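Local atomic coordinates of CDP-glucose 4,6-dehydratase (Salmonella enterica subsp. enterica serovar Typhi, PDB entry 1WVG), a protein that catalyses the NAD(+)-dependent conversion of CDP-D-glucose to CDP-4-dehydro-6-deoxy-D-glucose with loss of water, a step toward a dideoxy sugar of the lipopolysaccharide O antigen. Residues Lys10-Thr15 and Ile83-Ala88; Ile35-Ala40 and Ala77-Glu82; Lys134-Arg139 and Glu149-Tyr154. All coordinates share one frame; numbering follows the deposited sequence.

Interaction 1. Residues Lys10-Thr15 and Ile83-Ala88; sequences KRVFVT and IVFHMA. With APR (adenosine-5-diphosphoribose), chain C.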
loop_
_atom_site.group_PDB
_atom_site.type_symbol
_atom_site.label_atom_id
_atom_site.label_comp_id
_atom_site.label_asym_id
_atom_site.label_seq_id
_atom_site.Cartn_x
_atom_site.Cartn_y
_atom_site.Cartn_z
ATOM N N LYS A 10 -20.761 -20.668 -32.205
ATOM C CA LYS A 10 -20.372 -20.874 -30.822
ATOM C C LYS A 10 -21.596 -21.135 -29.900
ATOM O O LYS A 10 -22.608 -20.425 -30.022
ATOM C CB LYS A 10 -19.596 -19.625 -30.412
ATOM C CG LYS A 10 -18.242 -19.471 -31.117
ATOM C CD LYS A 10 -17.253 -20.510 -30.572
ATOM C CE LYS A 10 -15.873 -20.613 -31.229
ATOM N NZ LYS A 10 -15.771 -20.050 -32.571
ATOM N N ARG A 11 -21.528 -22.154 -29.007
ATOM C CA ARG A 11 -22.583 -22.459 -28.015
ATOM C C ARG A 11 -22.257 -21.586 -26.799
ATOM O O ARG A 11 -21.267 -21.826 -26.108
ATOM C CB ARG A 11 -22.624 -23.911 -27.559
ATOM C CG ARG A 11 -23.030 -24.916 -28.648
ATOM C CD ARG A 11 -23.285 -26.368 -28.176
ATOM N NE ARG A 11 -22.159 -26.994 -27.465
ATOM C CZ ARG A 11 -20.881 -27.103 -27.884
ATOM N NH1 ARG A 11 -20.452 -26.625 -29.056
ATOM N NH2 ARG A 11 -19.995 -27.692 -27.068
ATOM N N VAL A 12 -23.038 -20.535 -26.571
ATOM C CA VAL A 12 -22.775 -19.587 -25.499
ATOM C C VAL A 12 -23.866 -19.601 -24.481
ATOM O O VAL A 12 -25.011 -19.383 -24.841
ATOM C CB VAL A 12 -22.692 -18.153 -26.049
ATOM C CG1 VAL A 12 -22.262 -17.145 -24.980
ATOM C CG2 VAL A 12 -21.802 -18.061 -27.277
ATOM N N PHE A 13 -23.489 -19.858 -23.242
ATOM C CA PHE A 13 -24.417 -19.877 -22.143
ATOM C C PHE A 13 -24.273 -18.561 -21.369
ATOM O O PHE A 13 -23.173 -18.178 -20.942
ATOM C CB PHE A 13 -24.102 -21.108 -21.269
ATOM C CG PHE A 13 -25.103 -21.416 -20.202
ATOM C CD1 PHE A 13 -26.062 -22.407 -20.390
ATOM C CD2 PHE A 13 -25.061 -20.781 -18.960
ATOM C CE1 PHE A 13 -26.978 -22.695 -19.378
ATOM C CE2 PHE A 13 -25.966 -21.064 -17.935
ATOM C CZ PHE A 13 -26.939 -22.038 -18.145
ATOM N N VAL A 14 -25.393 -17.860 -21.203
ATOM C CA VAL A 14 -25.420 -16.579 -20.526
ATOM C C VAL A 14 -26.406 -16.570 -19.361
ATOM O O VAL A 14 -27.627 -16.752 -19.521
ATOM C CB VAL A 14 -25.795 -15.476 -21.532
ATOM C CG1 VAL A 14 -25.882 -14.096 -20.864
ATOM C CG2 VAL A 14 -24.865 -15.437 -22.730
ATOM N N THR A 15 -25.884 -16.349 -18.160
ATOM C CA THR A 15 -26.772 -16.280 -17.023
ATOM C C THR A 15 -27.248 -14.837 -16.967
ATOM O O THR A 15 -26.510 -13.970 -17.424
ATOM C CB THR A 15 -26.131 -16.739 -15.687
ATOM O OG1 THR A 15 -25.237 -15.766 -15.154
ATOM C CG2 THR A 15 -25.479 -18.123 -15.799
ATOM N N ILE A 83 -18.506 -21.370 -24.178
ATOM C CA ILE A 83 -18.350 -20.028 -23.639
ATOM C C ILE A 83 -19.449 -19.689 -22.656
ATOM O O ILE A 83 -20.573 -20.142 -22.811
ATOM C CB ILE A 83 -18.337 -19.020 -24.767
ATOM C CG1 ILE A 83 -17.139 -19.296 -25.677
ATOM C CG2 ILE A 83 -18.306 -17.607 -24.187
ATOM C CD1 ILE A 83 -16.993 -18.256 -26.809
ATOM N N VAL A 84 -19.110 -18.912 -21.625
ATOM C CA VAL A 84 -20.042 -18.585 -20.582
ATOM C C VAL A 84 -19.889 -17.194 -20.101
ATOM O O VAL A 84 -18.777 -16.808 -19.785
ATOM C CB VAL A 84 -19.792 -19.440 -19.342
ATOM C CG1 VAL A 84 -20.578 -18.868 -18.178
ATOM C CG2 VAL A 84 -20.230 -20.876 -19.562
ATOM N N PHE A 85 -21.010 -16.501 -19.994
ATOM C CA PHE A 85 -21.017 -15.159 -19.462
ATOM C C PHE A 85 -21.879 -15.196 -18.220
ATOM O O PHE A 85 -23.064 -15.468 -18.313
ATOM C CB PHE A 85 -21.603 -14.135 -20.438
ATOM C CG PHE A 85 -20.698 -13.892 -21.629
ATOM C CD1 PHE A 85 -20.877 -14.592 -22.823
ATOM C CD2 PHE A 85 -19.669 -12.948 -21.563
ATOM C CE1 PHE A 85 -20.043 -14.344 -23.913
ATOM C CE2 PHE A 85 -18.812 -12.706 -22.638
ATOM C CZ PHE A 85 -19.015 -13.403 -23.829
ATOM N N HIS A 86 -21.306 -14.972 -17.054
ATOM C CA HIS A 86 -22.099 -14.999 -15.846
ATOM C C HIS A 86 -22.520 -13.596 -15.441
ATOM O O HIS A 86 -21.703 -12.884 -14.884
ATOM C CB HIS A 86 -21.249 -15.580 -14.698
ATOM C CG HIS A 86 -21.941 -15.572 -13.368
ATOM N ND1 HIS A 86 -23.246 -16.052 -13.217
ATOM C CD2 HIS A 86 -21.508 -15.134 -12.145
ATOM C CE1 HIS A 86 -23.562 -15.925 -11.925
ATOM N NE2 HIS A 86 -22.542 -15.366 -11.259
ATOM N N MET A 87 -23.783 -13.198 -15.724
ATOM C CA MET A 87 -24.319 -11.866 -15.417
ATOM C C MET A 87 -25.549 -11.816 -14.518
ATOM O O MET A 87 -26.072 -10.733 -14.275
ATOM C CB MET A 87 -24.714 -11.111 -16.682
ATOM C CG MET A 87 -23.528 -10.893 -17.600
ATOM S SD MET A 87 -23.862 -9.690 -18.925
ATOM C CE MET A 87 -24.376 -10.831 -20.228
ATOM N N ALA A 88 -26.037 -12.955 -14.045
ATOM C CA ALA A 88 -27.220 -12.907 -13.211
ATOM C C ALA A 88 -26.877 -12.305 -11.868
ATOM O O ALA A 88 -25.891 -12.719 -11.264
ATOM C CB ALA A 88 -27.788 -14.304 -13.011
HETATM N N1 APR C . -31.290 -16.312 -10.624
HETATM C C2 APR C . -31.144 -16.080 -11.950
HETATM N N3 APR C . -31.095 -14.943 -12.575
HETATM C C4 APR C . -31.178 -13.900 -11.724
HETATM C C5 APR C . -31.302 -13.948 -10.371
HETATM C C6 APR C . -31.380 -15.246 -9.782
HETATM N N6 APR C . -31.468 -15.536 -8.473
HETATM N N7 APR C . -31.332 -12.666 -9.836
HETATM C C8 APR C . -31.242 -11.867 -10.888
HETATM N N9 APR C . -31.146 -12.565 -12.052
HETATM C "C1'" APR C . -31.047 -12.072 -13.415
HETATM C "C2'" APR C . -32.275 -11.295 -13.801
HETATM O "O2'" APR C . -33.361 -12.193 -14.072
HETATM C "C3'" APR C . -31.734 -10.601 -15.053
HETATM O "O3'" APR C . -31.647 -11.394 -16.246
HETATM O "O4'" APR C . -30.031 -11.123 -13.476
HETATM C "C4'" APR C . -30.321 -10.213 -14.539
HETATM C "C5'" APR C . -30.230 -8.856 -13.907
HETATM O "O5'" APR C . -30.409 -7.877 -14.961
HETATM P PA APR C . -30.740 -6.316 -14.635
HETATM O O1A APR C . -31.499 -6.133 -13.329
HETATM O O2A APR C . -31.221 -5.651 -15.945
HETATM O O3A APR C . -29.294 -5.766 -14.336
HETATM P PB APR C . -28.126 -5.424 -15.414
HETATM O O1B APR C . -28.001 -3.919 -15.431
HETATM O O2B APR C . -28.310 -6.179 -16.718
HETATM O O5D APR C . -26.900 -6.152 -14.705
HETATM C C5D APR C . -26.286 -7.257 -15.389
HETATM O O4D APR C . -23.970 -6.621 -14.769
HETATM O O1D APR C . -23.573 -4.617 -13.629
HETATM C C1D APR C . -23.674 -6.066 -13.520
HETATM O O2D APR C . -24.499 -6.578 -11.270
HETATM C C2D APR C . -24.863 -6.403 -12.653
HETATM O O3D APR C . -24.331 -8.724 -12.555
HETATM C C3D APR C . -25.234 -7.791 -13.144
HETATM C C4D APR C . -25.030 -7.624 -14.632
#
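Thr15 gathers three polar atoms of 83-88 on one hydroxyl. Thr15 OG1 and His86 ND1 share a 2.8 Å hydrogen bond at the ring edge, near its plane, and OG1 accepts Ala88 N over 3.1 Å at an N-H...O angle of 160°; Met87 N reaches it only by a weak, bent bond. With chi1 at 75°, OG1 sits between the Thr15 backbone N and carbonyl carbon, facing the chain as it leaves strand 83-86. Thr111, hydrogen-bonded to His86 NE2, holds the far side of the imidazole.

Upstream, strands 11-15 and 83-86 run parallel, 13° apart, as neighbours in the Rossmann-fold sheet. Their register is set by Phe13, whose N donates to Ile83 O at 3.0 Å and whose O accepts from Phe85 N at 2.9 Å, and by Thr15 N bound to Phe85 O.

On the face carrying Val12, Val14 and Phe85, Val12 CG1 abuts the Phe85 ring edge at CD1 (3.6 Å); Leu29 of helix 20-31 touches both. Val14 CG1 meets the methyl of Met87, CE, at 3.7 Å. Past the strand ends lies the cofactor fragment adenosine-5-diphosphoribose: Ala88 CB packs 3.4 Å from its adenine N3, and Met87 O accepts a weak bond from ribose O3D.

Interaction 2. Residues Ile35-Ala40 and Ala77-Glu82; sequences IVKGYA and AEFKPE. With APR (adenosine-5-diphosphoribose), chain C.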
loop_
_atom_site.group_PDB
_atom_site.type_symbol
_atom_site.label_atom_id
_atom_site.label_comp_id
_atom_site.label_asym_id
_atom_site.label_seq_id
_atom_site.Cartn_x
_atom_site.Cartn_y
_atom_site.Cartn_z
ATOM N N ILE A 35 -24.774 -19.350 -30.823
ATOM C CA ILE A 35 -25.894 -20.099 -30.271
ATOM C C ILE A 35 -25.964 -19.889 -28.760
ATOM O O ILE A 35 -25.231 -20.502 -27.979
ATOM C CB ILE A 35 -25.890 -21.573 -30.621
ATOM C CG1 ILE A 35 -25.810 -21.805 -32.135
ATOM C CG2 ILE A 35 -27.159 -22.194 -30.070
ATOM C CD1 ILE A 35 -25.470 -23.261 -32.419
ATOM N N VAL A 36 -26.870 -18.999 -28.360
ATOM C CA VAL A 36 -27.047 -18.603 -26.974
ATOM C C VAL A 36 -28.200 -19.235 -26.230
ATOM O O VAL A 36 -29.312 -19.322 -26.757
ATOM C CB VAL A 36 -27.246 -17.099 -26.931
ATOM C CG1 VAL A 36 -27.224 -16.551 -25.493
ATOM C CG2 VAL A 36 -26.218 -16.419 -27.828
ATOM N N LYS A 37 -27.898 -19.643 -24.989
ATOM C CA LYS A 37 -28.852 -20.235 -24.059
ATOM C C LYS A 37 -28.783 -19.353 -22.823
ATOM O O LYS A 37 -27.716 -19.144 -22.288
ATOM C CB LYS A 37 -28.611 -21.708 -23.776
ATOM C CG LYS A 37 -29.472 -22.270 -22.645
ATOM C CD LYS A 37 -29.448 -23.806 -22.541
ATOM C CE LYS A 37 -30.342 -24.325 -21.410
ATOM N NZ LYS A 37 -30.296 -25.776 -21.152
ATOM N N GLY A 38 -29.890 -18.769 -22.408
ATOM C CA GLY A 38 -29.883 -17.895 -21.259
ATOM C C GLY A 38 -30.456 -18.618 -20.059
ATOM O O GLY A 38 -31.207 -19.578 -20.190
ATOM N N TYR A 39 -30.121 -18.147 -18.873
ATOM C CA TYR A 39 -30.629 -18.735 -17.650
ATOM C C TYR A 39 -30.720 -17.598 -16.679
ATOM O O TYR A 39 -29.703 -17.015 -16.321
ATOM C CB TYR A 39 -29.715 -19.872 -17.119
ATOM C CG TYR A 39 -30.124 -20.541 -15.801
ATOM C CD1 TYR A 39 -30.448 -21.901 -15.748
ATOM C CD2 TYR A 39 -30.116 -19.856 -14.583
ATOM C CE1 TYR A 39 -30.787 -22.537 -14.547
ATOM C CE2 TYR A 39 -30.415 -20.483 -13.366
ATOM C CZ TYR A 39 -30.781 -21.830 -13.344
ATOM O OH TYR A 39 -31.094 -22.460 -12.152
ATOM N N ALA A 40 -31.957 -17.260 -16.326
ATOM C CA ALA A 40 -32.245 -16.161 -15.429
ATOM C C ALA A 40 -33.674 -16.262 -14.908
ATOM O O ALA A 40 -34.406 -17.219 -15.140
ATOM C CB ALA A 40 -32.131 -14.872 -16.245
ATOM N N ALA A 77 -25.040 -28.507 -18.402
ATOM C CA ALA A 77 -24.700 -29.865 -18.839
ATOM C C ALA A 77 -25.338 -30.288 -20.168
ATOM O O ALA A 77 -24.698 -30.828 -21.066
ATOM C CB ALA A 77 -25.098 -30.845 -17.741
ATOM N N GLU A 78 -26.626 -30.017 -20.276
ATOM C CA GLU A 78 -27.375 -30.400 -21.442
ATOM C C GLU A 78 -27.055 -29.631 -22.695
ATOM O O GLU A 78 -27.356 -30.125 -23.788
ATOM C CB GLU A 78 -28.881 -30.327 -21.167
ATOM C CG GLU A 78 -29.589 -29.429 -22.192
ATOM C CD GLU A 78 -30.968 -29.001 -21.776
ATOM O OE1 GLU A 78 -31.254 -28.598 -20.652
ATOM O OE2 GLU A 78 -31.820 -29.094 -22.770
ATOM N N PHE A 79 -26.480 -28.426 -22.532
ATOM C CA PHE A 79 -26.155 -27.544 -23.661
ATOM C C PHE A 79 -24.701 -27.663 -24.081
ATOM O O PHE A 79 -24.318 -27.433 -25.243
ATOM C CB PHE A 79 -26.510 -26.082 -23.251
ATOM C CG PHE A 79 -26.361 -24.976 -24.286
ATOM C CD1 PHE A 79 -27.143 -24.965 -25.442
ATOM C CD2 PHE A 79 -25.493 -23.904 -24.069
ATOM C CE1 PHE A 79 -27.040 -23.943 -26.383
ATOM C CE2 PHE A 79 -25.368 -22.876 -25.004
ATOM C CZ PHE A 79 -26.150 -22.893 -26.157
ATOM N N LYS A 80 -23.877 -27.998 -23.089
ATOM C CA LYS A 80 -22.462 -28.120 -23.338
ATOM C C LYS A 80 -21.942 -26.902 -24.064
ATOM O O LYS A 80 -21.459 -27.013 -25.166
ATOM C CB LYS A 80 -22.078 -29.344 -24.149
ATOM C CG LYS A 80 -23.023 -30.530 -23.989
ATOM C CD LYS A 80 -23.160 -31.349 -25.276
ATOM C CE LYS A 80 -24.550 -31.293 -25.919
ATOM N NZ LYS A 80 -24.596 -30.704 -27.279
ATOM N N PRO A 81 -22.006 -25.727 -23.450
ATOM C CA PRO A 81 -21.475 -24.534 -24.104
ATOM C C PRO A 81 -19.946 -24.557 -24.151
ATOM O O PRO A 81 -19.255 -25.326 -23.468
ATOM C CB PRO A 81 -21.834 -23.394 -23.143
ATOM C CG PRO A 81 -21.858 -24.034 -21.750
ATOM C CD PRO A 81 -22.224 -25.504 -21.985
ATOM N N GLU A 82 -19.375 -23.665 -24.928
ATOM C CA GLU A 82 -17.928 -23.581 -24.967
ATOM C C GLU A 82 -17.525 -22.266 -24.288
ATOM O O GLU A 82 -16.382 -22.050 -23.900
ATOM C CB GLU A 82 -17.433 -23.514 -26.416
ATOM C CG GLU A 82 -18.111 -24.581 -27.303
ATOM C CD GLU A 82 -18.642 -24.088 -28.627
ATOM O OE1 GLU A 82 -19.576 -23.330 -28.759
ATOM O OE2 GLU A 82 -18.003 -24.591 -29.645
HETATM N N1 APR C . -31.290 -16.312 -10.624
HETATM C C2 APR C . -31.144 -16.080 -11.950
HETATM N N3 APR C . -31.095 -14.943 -12.575
HETATM C C4 APR C . -31.178 -13.900 -11.724
HETATM C C5 APR C . -31.302 -13.948 -10.371
HETATM C C6 APR C . -31.380 -15.246 -9.782
HETATM N N6 APR C . -31.468 -15.536 -8.473
HETATM N N7 APR C . -31.332 -12.666 -9.836
HETATM C C8 APR C . -31.242 -11.867 -10.888
HETATM N N9 APR C . -31.146 -12.565 -12.052
HETATM C "C1'" APR C . -31.047 -12.072 -13.415
HETATM C "C2'" APR C . -32.275 -11.295 -13.801
HETATM O "O2'" APR C . -33.361 -12.193 -14.072
HETATM C "C3'" APR C . -31.734 -10.601 -15.053
HETATM O "O3'" APR C . -31.647 -11.394 -16.246
HETATM O "O4'" APR C . -30.031 -11.123 -13.476
HETATM C "C4'" APR C . -30.321 -10.213 -14.539
HETATM C "C5'" APR C . -30.230 -8.856 -13.907
HETATM O "O5'" APR C . -30.409 -7.877 -14.961
HETATM P PA APR C . -30.740 -6.316 -14.635
HETATM O O1A APR C . -31.499 -6.133 -13.329
HETATM O O2A APR C . -31.221 -5.651 -15.945
HETATM O O3A APR C . -29.294 -5.766 -14.336
HETATM P PB APR C . -28.126 -5.424 -15.414
HETATM O O1B APR C . -28.001 -3.919 -15.431
HETATM O O2B APR C . -28.310 -6.179 -16.718
HETATM O O5D APR C . -26.900 -6.152 -14.705
HETATM C C5D APR C . -26.286 -7.257 -15.389
HETATM O O4D APR C . -23.970 -6.621 -14.769
HETATM O O1D APR C . -23.573 -4.617 -13.629
HETATM C C1D APR C . -23.674 -6.066 -13.520
HETATM O O2D APR C . -24.499 -6.578 -11.270
HETATM C C2D APR C . -24.863 -6.403 -12.653
HETATM O O3D APR C . -24.331 -8.724 -12.555
HETATM C C3D APR C . -25.234 -7.791 -13.144
HETATM C C4D APR C . -25.030 -7.624 -14.632
#
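Ile35 meets Phe79 twice, once through its backbone and once through a branch. Its carbonyl O lies at the ring edge, 3.1 Å from Phe79 CZ and near the ring plane, while Ile35 CG2 approaches Phe79 CE1 at 4.1 Å. The same carbonyl bonds Val12 N in the sheet, while Ile35 N bonds Lys10 O.

Val36 points away, touching Leu29 and Thr30 of helix 20-31.

Lys37 carries most of the first segment's share. Its CB stands 3.5 Å from the Phe79 ring centroid and 9° off the ring normal, a CH-pi contact over the middle of one face. CG is anti to the backbone N (chi1 171°) and the rest of the chain is extended, which slides the aliphatic part past Phe79 in the opposite direction; Lys37 CD consequently lies 3.7 Å from Phe79 CG. The ammonium then emerges beside the last turn of helix 69-79, where Lys37 NZ forms a 3.0 Å salt bridge with Glu78 OE1 and a hydrogen bond to Ser75 O.

Tyr39 packs on Leu72 and Ser75 of that helix, and Ala40 ends the strand with its CA 3.3 Å from N3 of the bound adenosine-5-diphosphoribose. The contact thus joins a Rossmann-fold helix end to a sheet strand.

One lysine does two jobs: its methylenes cover an aromatic face, and its ammonium binds a helix carbonyl and a carboxylate. Because Glu78 is exposed and poorly ordered, the salt bridge is probably less constant than the buried CH-pi packing.

Interaction 3. Residues Lys134-Arg139 and Glu149-Tyr154; sequences KCYDNR and EPMGGY. With CXY (cytidine-5'-diphospho-beta-D-xylose), chain D.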
loop_
_atom_site.group_PDB
_atom_site.type_symbol
_atom_site.label_atom_id
_atom_site.label_comp_id
_atom_site.label_asym_id
_atom_site.label_seq_id
_atom_site.Cartn_x
_atom_site.Cartn_y
_atom_site.Cartn_z
ATOM N N LYS A 134 -18.250 -1.558 -8.354
ATOM C CA LYS A 134 -18.361 -1.412 -6.913
ATOM C C LYS A 134 -17.606 -2.438 -6.099
ATOM O O LYS A 134 -17.682 -2.433 -4.875
ATOM C CB LYS A 134 -19.821 -1.411 -6.500
ATOM C CG LYS A 134 -20.510 -0.323 -7.286
ATOM C CD LYS A 134 -21.610 0.383 -6.537
ATOM C CE LYS A 134 -22.634 0.969 -7.506
ATOM N NZ LYS A 134 -22.009 1.692 -8.626
ATOM N N CYS A 135 -16.885 -3.327 -6.748
ATOM C CA CYS A 135 -16.135 -4.349 -5.997
ATOM C C CYS A 135 -14.979 -3.808 -5.153
ATOM O O CYS A 135 -14.555 -4.400 -4.126
ATOM C CB CYS A 135 -15.638 -5.507 -6.911
ATOM S SG CYS A 135 -14.360 -4.989 -8.106
ATOM N N TYR A 136 -14.424 -2.671 -5.614
ATOM C CA TYR A 136 -13.267 -2.095 -4.936
ATOM C C TYR A 136 -13.607 -1.390 -3.647
ATOM O O TYR A 136 -14.594 -0.676 -3.537
ATOM C CB TYR A 136 -12.558 -1.056 -5.843
ATOM C CG TYR A 136 -11.971 -1.606 -7.143
ATOM C CD1 TYR A 136 -12.583 -1.336 -8.374
ATOM C CD2 TYR A 136 -10.798 -2.365 -7.155
ATOM C CE1 TYR A 136 -12.062 -1.830 -9.574
ATOM C CE2 TYR A 136 -10.262 -2.864 -8.347
ATOM C CZ TYR A 136 -10.886 -2.589 -9.568
ATOM O OH TYR A 136 -10.375 -3.088 -10.746
ATOM N N ASP A 137 -12.730 -1.532 -2.679
ATOM C CA ASP A 137 -12.921 -0.796 -1.451
ATOM C C ASP A 137 -12.926 0.677 -1.881
ATOM O O ASP A 137 -11.964 1.100 -2.520
ATOM C CB ASP A 137 -11.656 -1.102 -0.611
ATOM C CG ASP A 137 -11.687 -0.352 0.669
ATOM O OD1 ASP A 137 -12.723 -0.062 1.211
ATOM O OD2 ASP A 137 -10.515 0.027 1.077
ATOM N N ASN A 138 -13.981 1.447 -1.600
ATOM C CA ASN A 138 -14.053 2.853 -2.030
ATOM C C ASN A 138 -13.371 3.862 -1.091
ATOM O O ASN A 138 -13.844 4.129 0.003
ATOM C CB ASN A 138 -15.490 3.258 -2.428
ATOM C CG ASN A 138 -15.562 4.549 -3.256
ATOM O OD1 ASN A 138 -14.772 5.480 -3.050
ATOM N ND2 ASN A 138 -16.463 4.607 -4.247
ATOM N N ARG A 139 -12.219 4.408 -1.503
ATOM C CA ARG A 139 -11.467 5.348 -0.694
ATOM C C ARG A 139 -11.972 6.772 -0.840
ATOM O O ARG A 139 -11.450 7.710 -0.224
ATOM C CB ARG A 139 -10.037 5.279 -1.137
ATOM C CG ARG A 139 -9.601 3.833 -1.087
ATOM C CD ARG A 139 -9.106 3.481 0.300
ATOM N NE ARG A 139 -8.648 4.683 0.982
ATOM C CZ ARG A 139 -7.369 4.980 1.151
ATOM N NH1 ARG A 139 -6.404 4.180 0.702
ATOM N NH2 ARG A 139 -7.049 6.113 1.771
ATOM N N GLU A 149 -6.094 -3.296 -6.812
ATOM C CA GLU A 149 -6.516 -2.736 -5.530
ATOM C C GLU A 149 -7.499 -3.629 -4.765
ATOM O O GLU A 149 -8.106 -4.559 -5.314
ATOM C CB GLU A 149 -6.944 -1.258 -5.666
ATOM C CG GLU A 149 -5.703 -0.402 -6.092
ATOM C CD GLU A 149 -6.021 1.048 -6.365
ATOM O OE1 GLU A 149 -6.513 1.485 -7.392
ATOM O OE2 GLU A 149 -5.723 1.810 -5.342
ATOM N N PRO A 150 -7.626 -3.373 -3.473
ATOM C CA PRO A 150 -8.460 -4.170 -2.600
ATOM C C PRO A 150 -9.933 -4.107 -2.839
ATOM O O PRO A 150 -10.528 -3.078 -3.176
ATOM C CB PRO A 150 -8.188 -3.738 -1.170
ATOM C CG PRO A 150 -7.080 -2.697 -1.236
ATOM C CD PRO A 150 -6.866 -2.350 -2.703
ATOM N N MET A 151 -10.492 -5.290 -2.624
ATOM C CA MET A 151 -11.907 -5.540 -2.786
ATOM C C MET A 151 -12.579 -5.129 -1.492
ATOM O O MET A 151 -11.968 -5.156 -0.424
ATOM C CB MET A 151 -12.201 -7.040 -3.039
ATOM C CG MET A 151 -11.639 -7.573 -4.342
ATOM S SD MET A 151 -12.228 -6.605 -5.728
ATOM C CE MET A 151 -10.713 -6.136 -6.603
ATOM N N GLY A 152 -13.836 -4.725 -1.587
ATOM C CA GLY A 152 -14.582 -4.313 -0.401
ATOM C C GLY A 152 -16.028 -4.090 -0.785
ATOM O O GLY A 152 -16.617 -4.881 -1.551
ATOM N N GLY A 153 -16.564 -2.978 -0.299
ATOM C CA GLY A 153 -17.938 -2.585 -0.625
ATOM C C GLY A 153 -18.658 -2.138 0.629
ATOM O O GLY A 153 -18.705 -2.885 1.579
ATOM N N TYR A 154 -19.199 -0.941 0.647
ATOM C CA TYR A 154 -19.886 -0.444 1.839
ATOM C C TYR A 154 -21.247 -1.105 2.048
ATOM O O TYR A 154 -21.473 -1.716 3.087
ATOM C CB TYR A 154 -19.994 1.071 1.752
ATOM C CG TYR A 154 -20.646 1.786 2.914
ATOM C CD1 TYR A 154 -19.879 2.547 3.799
ATOM C CD2 TYR A 154 -22.032 1.753 3.073
ATOM C CE1 TYR A 154 -20.481 3.258 4.835
ATOM C CE2 TYR A 154 -22.643 2.446 4.118
ATOM C CZ TYR A 154 -21.865 3.208 4.991
ATOM O OH TYR A 154 -22.447 3.920 6.011
HETATM O O1B CXY D . -23.941 3.611 -9.327
HETATM P PB CXY D . -25.217 2.814 -9.146
HETATM O O2B CXY D . -25.751 2.819 -7.738
HETATM O "O1'" CXY D . -24.969 1.267 -9.644
HETATM O O3A CXY D . -26.067 3.565 -10.197
HETATM P PA CXY D . -27.352 4.580 -10.046
HETATM O O1A CXY D . -27.755 4.892 -11.444
HETATM O O2A CXY D . -28.419 3.969 -9.226
HETATM O O5D CXY D . -26.701 5.801 -9.258
HETATM C C5D CXY D . -25.847 6.693 -9.988
HETATM C C4D CXY D . -25.659 7.950 -9.173
HETATM O O4D CXY D . -26.765 8.837 -9.472
HETATM C C3D CXY D . -25.578 7.808 -7.654
HETATM O O3D CXY D . -24.681 8.756 -6.972
HETATM C C2D CXY D . -27.060 8.067 -7.329
HETATM O O2D CXY D . -27.164 8.479 -5.963
HETATM C C1D CXY D . -27.346 9.221 -8.263
HETATM N N1 CXY D . -28.775 9.449 -8.498
HETATM C C6 CXY D . -29.555 8.461 -9.077
HETATM C C5 CXY D . -30.830 8.622 -9.328
HETATM C C4 CXY D . -31.501 9.831 -8.996
HETATM N N3 CXY D . -30.661 10.803 -8.427
HETATM C C2 CXY D . -29.311 10.673 -8.147
HETATM N N4 CXY D . -32.694 10.062 -9.162
HETATM O O2 CXY D . -28.638 11.566 -7.620
HETATM C "C1'" CXY D . -25.159 1.083 -11.036
HETATM C "C2'" CXY D . -25.834 -0.257 -11.193
HETATM C "C3'" CXY D . -24.883 -1.289 -10.620
HETATM C "C4'" CXY D . -23.552 -1.257 -11.370
HETATM C "C5'" CXY D . -22.964 0.147 -11.313
HETATM O "O2'" CXY D . -27.075 -0.321 -10.457
HETATM O "O3'" CXY D . -25.437 -2.604 -10.809
HETATM O "O4'" CXY D . -22.651 -2.212 -10.812
HETATM O "O5'" CXY D . -23.907 1.112 -11.789
HETATM O O HOH W 1 -9.794 -0.439 -3.308
HETATM O O HOH W 2 -15.440 -1.108 1.550
#
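The Tyr136 ring has Cys135 SG over one face, 4.0 Å above the plane and close to its centre, and the carbonyls Glu149 O and Pro150 O near its plane at the edge. Met151 lies alongside and points the same way as the tyrosine. Its methyl CE comes obliquely to Tyr136 CE2 at 3.7 Å, and its sulfur makes a Met-aromatic contact 5.3 Å from the ring centroid. The bend at chi2 (-56°) sets Met151 SD 3.6 Å from Cys135 SG, and chi3 then turns CE to the ring. The phenol OH is bound by Asn261 and Arg192.

Two backbone bonds join the segments: Gly152 N donates to Cys135 O, and Asp137 N to Pro150 O at 2.7 Å with an angle of 172°. They frame a single beta bridge, Tyr136 with Met151, within the loop between strand 126-130 and helix 156-175. Gly152, without a side chain, lets its CA come 4.0 Å from Asp137 CA. One water donates to both Asp137 O and Pro150 O; another connects Gly153 N to Asp137 OD1.

Lys134 reaches the other way, its NZ 2.8 Å from phosphate oxygen O1B of the bound CDP-xylose and weakly bonded to O1'. Main-chain bonds, sulfur-aromatic packing and water thus shape a loop in which Lys134 binds the nucleotide sugar's diphosphate.

Interactions 1 and 2 form one continuous block, their centres 7 Å apart: strand 11-15 pairs with both 83-86 and 35-40, and helix 69-79 is followed, after a short turn, by strand 83-86. Interaction 1 is sheet core, held by regular main-chain bonds and apolar side chains, with one buried polar cluster at the strand ends. Interaction 2 packs a helix end on that sheet without any hydrogen bond between its own segments, and passes from a buried ring to an exposed carboxylate. Both touch the adenosine-5-diphosphoribose. Interaction 3 stands apart, about 26 Å and 32 Å from them between centres; it is a partly buried, water-bridged loop pairing at a subunit interface and contributes to the CDP-xylose site instead.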